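Local coordinates for protein Dr hemagglutinin structural subunit (Escherichia coli, PDB 1UT1) that mediates adherence of uropathogenic bacteria to the upper urinary tract as a fimbrial adhesin that binds the Dr blood group antigen, at residues A38-R41 and G42-T45; N131-P134 and G135-L139. The protein carries 3 engineered substitutions. All coordinates share one frame; numbering follows the deposited sequence.

Contact 1: A38-R41 and G42-T45; sequences AKTR and GQLT. With SO4 (sulfate ion), chain G; EDO (1,2-ethanediol), chain J.
The guanidinium of Arg41, whose CB and CG lie against the backbone N of Gly42, presents an edge to the sulfate, with the sulfur in its plane. NE gives O1 of the ion a bond of 3.3 Å (N-H...O 157°), and Lys27 N holds the same sulfate. Extended from CG to NE, the arginine carries its charge well away from the turn that bears it; Glu26 is a weak, long ionic partner.

That turn closes strand 38-40 with a short 3-10 segment. Gln43 N donates to Thr40 O at 3.0 Å and Leu44 N to Arg41 O at 2.9 Å. Thr40 suits the start: with chi1 at 66°, OG1 faces the turn, receives a weak bond from Gln43 N and meets Gln43 CG at 3.4 Å. Leu44, centre of an inverse gamma turn, lays CD2 3.9 Å from Lys39 CD and packs on Val24 of strand 16-25. Lys39 thereby lends its aliphatic CD to the packing, while NZ binds Pro49 O and a 1,2-ethanediol, NZ to O1 being 2.6 Å.

Sulfate and diol probably come from the crystallisation liquor, but the sulfate shows that Arg41 and Lys27 N can hold an anion at the surface, within the region predicted to bind receptor.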
loop_
_atom_site.group_PDB
_atom_site.type_symbol
_atom_site.label_atom_id
_atom_site.label_comp_id
_atom_site.label_asym_id
_atom_site.label_seq_id
_atom_site.Cartn_x
_atom_site.Cartn_y
_atom_site.Cartn_z
ATOM N N ALA A 38 6.951 0.829 15.717
ATOM C CA ALA A 38 7.178 2.191 16.216
ATOM C C ALA A 38 8.195 2.183 17.350
ATOM O O ALA A 38 8.213 1.248 18.152
ATOM C CB ALA A 38 5.877 2.800 16.704
ATOM N N LYS A 39 9.004 3.244 17.441
ATOM C CA LYS A 39 9.946 3.433 18.563
ATOM C C LYS A 39 9.844 4.881 19.010
ATOM O O LYS A 39 9.664 5.783 18.162
ATOM C CB LYS A 39 11.398 3.227 18.095
ATOM C CG LYS A 39 11.807 1.793 17.807
ATOM C CD LYS A 39 13.324 1.751 17.596
ATOM C CE LYS A 39 13.755 0.558 16.759
ATOM N NZ LYS A 39 13.752 -0.690 17.564
ATOM N N THR A 40 10.135 5.149 20.289
ATOM C CA THR A 40 10.287 6.546 20.714
ATOM C C THR A 40 11.687 6.965 20.196
ATOM O O THR A 40 12.551 6.124 19.950
ATOM C CB THR A 40 10.307 6.683 22.250
ATOM O OG1 THR A 40 11.489 6.036 22.753
ATOM C CG2 THR A 40 9.037 6.064 22.885
ATOM N N ARG A 41 11.943 8.254 20.118
ATOM C CA ARG A 41 13.250 8.673 19.631
ATOM C C ARG A 41 14.339 8.318 20.647
ATOM O O ARG A 41 15.432 7.997 20.265
ATOM C CB ARG A 41 13.280 10.153 19.275
ATOM C CG ARG A 41 12.686 11.068 20.326
ATOM C CD ARG A 41 12.682 12.506 19.825
ATOM N NE ARG A 41 12.104 13.417 20.804
ATOM C CZ ARG A 41 11.851 14.700 20.566
ATOM N NH1 ARG A 41 12.101 15.215 19.362
ATOM N NH2 ARG A 41 11.285 15.451 21.499
ATOM N N GLY A 42 13.958 8.189 21.912
ATOM C CA GLY A 42 14.903 7.768 22.957
ATOM C C GLY A 42 15.401 6.341 22.744
ATOM O O GLY A 42 16.429 5.961 23.301
ATOM N N GLN A 43 14.663 5.541 21.958
ATOM C CA GLN A 43 15.038 4.150 21.675
ATOM C C GLN A 43 15.999 4.054 20.488
ATOM O O GLN A 43 16.448 2.964 20.130
ATOM C CB GLN A 43 13.804 3.321 21.374
ATOM C CG GLN A 43 12.990 2.971 22.596
ATOM C CD GLN A 43 11.816 2.092 22.242
ATOM O OE1 GLN A 43 11.871 0.855 22.361
ATOM N NE2 GLN A 43 10.813 2.701 21.656
ATOM N N LEU A 44 16.267 5.200 19.853
ATOM C CA LEU A 44 17.166 5.254 18.726
ATOM C C LEU A 44 18.615 5.353 19.181
ATOM O O LEU A 44 19.341 6.238 18.771
ATOM C CB LEU A 44 16.790 6.383 17.762
ATOM C CG LEU A 44 15.334 6.278 17.244
ATOM C CD1 LEU A 44 15.020 7.526 16.382
ATOM C CD2 LEU A 44 15.172 5.005 16.420
ATOM N N THR A 45 19.012 4.396 20.016
ATOM C CA THR A 45 20.374 4.340 20.538
ATOM C C THR A 45 21.314 3.664 19.532
ATOM O O THR A 45 20.880 3.123 18.504
ATOM C CB THR A 45 20.404 3.608 21.877
ATOM O OG1 THR A 45 19.946 2.260 21.696
ATOM C CG2 THR A 45 19.494 4.325 22.886
HETATM S S SO4 G . 10.617 12.870 24.214
HETATM O O1 SO4 G . 10.811 11.718 23.273
HETATM O O2 SO4 G . 11.719 13.047 25.175
HETATM O O3 SO4 G . 10.631 14.117 23.376
HETATM O O4 SO4 G . 9.258 12.765 24.793
HETATM C C1 EDO J . 14.885 -1.028 20.415
HETATM O O1 EDO J . 15.219 -1.878 19.322
HETATM C C2 EDO J . 16.162 -0.313 20.902
HETATM O O2 EDO J . 17.115 -1.298 21.364
#

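Contact 2: N131-P134 and G135-L139; sequences NTPP and GNYTL
A tyrosine corner begins the C-terminal strand 135-147: Tyr137 closes the Pro-Gly-x-Tyr sequence that starts at Pro134, familiar from Greek-key beta proteins, and its hydroxyl bonds to the carbonyl of the residue just before that sequence, Pro133. Tyr137 OH donates to Pro133 O over 2.6 Å. The hydroxyl lies in the carbonyl plane on a lone pair, with a C=O...OH angle of 137°, and the acceptor in turn sits at the ring's edge, near the ring plane. Tyrosine suits the place because its long, rigid ring spans the bend and still ends in a donor. Its first torsion, -72°, sets CG beside the backbone N and opposite the carbonyl carbon, sending the ring back toward the loop.

The two prolines keep the arch extended in polyproline-like conformation, and Gly135, with phi 166°, takes a backbone shape that glycine adopts readily as the chain enters the strand. There Gly135 pairs with Val24 and Tyr137 with Leu22 of strand 16-25, while the ring packs on Leu81 and Ser83 of strand 78-83. Pro134 touches Pro13 of a second subunit.

Thr132 serves both needs of its buried position. Its OG1 bonds to Gln129 O, whereas CG2, anti to the backbone N, meets the phenol obliquely, 3.5 Å from Tyr137 CZ and 3.2 Å from Tyr137 OH.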
loop_
_atom_site.group_PDB
_atom_site.type_symbol
_atom_site.label_atom_id
_atom_site.label_comp_id
_atom_site.label_asym_id
_atom_site.label_seq_id
_atom_site.Cartn_x
_atom_site.Cartn_y
_atom_site.Cartn_z
ATOM N N ASN A 131 17.516 12.350 18.990
ATOM C CA ASN A 131 16.818 13.623 18.680
ATOM C C ASN A 131 16.107 13.586 17.325
ATOM O O ASN A 131 15.694 14.625 16.800
ATOM C CB ASN A 131 17.793 14.808 18.687
ATOM C CG ASN A 131 18.257 15.169 20.098
ATOM O OD1 ASN A 131 17.487 15.081 21.057
ATOM N ND2 ASN A 131 19.532 15.513 20.234
ATOM N N THR A 132 15.994 12.397 16.738
ATOM C CA THR A 132 15.309 12.257 15.456
ATOM C C THR A 132 13.887 12.788 15.582
ATOM O O THR A 132 13.180 12.426 16.508
ATOM C CB THR A 132 15.251 10.758 15.049
ATOM O OG1 THR A 132 16.592 10.287 14.865
ATOM C CG2 THR A 132 14.450 10.570 13.749
ATOM N N PRO A 133 13.457 13.641 14.654
ATOM C CA PRO A 133 12.081 14.169 14.735
ATOM C C PRO A 133 11.054 13.033 14.573
ATOM O O PRO A 133 11.210 12.149 13.715
ATOM C CB PRO A 133 11.983 15.115 13.535
ATOM C CG PRO A 133 13.364 15.398 13.106
ATOM C CD PRO A 133 14.193 14.194 13.510
ATOM N N PRO A 134 9.954 13.105 15.321
ATOM C CA PRO A 134 8.880 12.127 15.131
ATOM C C PRO A 134 8.360 12.170 13.676
ATOM O O PRO A 134 8.285 13.235 13.047
ATOM C CB PRO A 134 7.793 12.603 16.109
ATOM C CG PRO A 134 8.607 13.270 17.235
ATOM C CD PRO A 134 9.732 13.956 16.510
ATOM N N GLY A 135 8.077 10.993 13.129
ATOM C CA GLY A 135 7.578 10.882 11.768
ATOM C C GLY A 135 7.677 9.430 11.298
ATOM O O GLY A 135 7.982 8.536 12.088
ATOM N N ASN A 136 7.363 9.220 10.020
ATOM C CA ASN A 136 7.430 7.895 9.380
ATOM C C ASN A 136 8.646 7.861 8.500
ATOM O O ASN A 136 8.860 8.747 7.666
ATOM C CB ASN A 136 6.167 7.636 8.534
ATOM C CG ASN A 136 4.909 7.804 9.333
ATOM O OD1 ASN A 136 4.735 7.162 10.371
ATOM N ND2 ASN A 136 4.109 8.801 8.967
ATOM N N TYR A 137 9.466 6.851 8.708
ATOM C CA TYR A 137 10.746 6.732 8.035
ATOM C C TYR A 137 10.765 5.446 7.265
ATOM O O TYR A 137 10.213 4.459 7.704
ATOM C CB TYR A 137 11.860 6.710 9.093
ATOM C CG TYR A 137 12.067 8.059 9.740
ATOM C CD1 TYR A 137 13.083 8.919 9.298
ATOM C CD2 TYR A 137 11.251 8.476 10.794
ATOM C CE1 TYR A 137 13.241 10.196 9.859
ATOM C CE2 TYR A 137 11.435 9.728 11.407
ATOM C CZ TYR A 137 12.382 10.611 10.876
ATOM O OH TYR A 137 12.561 11.851 11.462
ATOM N N THR A 138 11.453 5.460 6.129
ATOM C CA THR A 138 11.446 4.305 5.230
ATOM C C THR A 138 12.829 4.093 4.600
ATOM O O THR A 138 13.517 5.076 4.239
ATOM C CB THR A 138 10.373 4.553 4.051
ATOM O OG1 THR A 138 9.094 4.916 4.610
ATOM C CG2 THR A 138 10.190 3.311 3.211
ATOM N N LEU A 139 13.193 2.816 4.400
ATOM C CA LEU A 139 14.397 2.444 3.667
ATOM C C LEU A 139 13.961 1.378 2.663
ATOM O O LEU A 139 13.371 0.363 3.039
ATOM C CB LEU A 139 15.486 1.864 4.567
ATOM C CG LEU A 139 16.620 1.137 3.817
ATOM C CD1 LEU A 139 17.422 2.114 2.965
ATOM C CD2 LEU A 139 17.548 0.448 4.825
#

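How the contacts relate
Both contacts are local and lie beside strand 16-25, which pairs with strand 38-40 in parallel and with strand 135-147 antiparallel. Contact 1 ends one neighbouring strand and contact 2 begins the other. Their centres are about 10 Å apart, and they meet directly: Leu44 CD1 lies 3.5 Å from Thr132 CB, and Arg41 CD is 3.4 Å from Thr132 O. Contact 1 lies at the surface, where backbone bonds shape the turn and charged ends reach a sulfate and a diol, both probably from the crystallisation liquor. Contact 2 is partly buried, its segments joined by one phenol-to-carbonyl bond, with proline stiffness and apolar packing. The buried Leu44 and Thr132 meet where the two contacts touch.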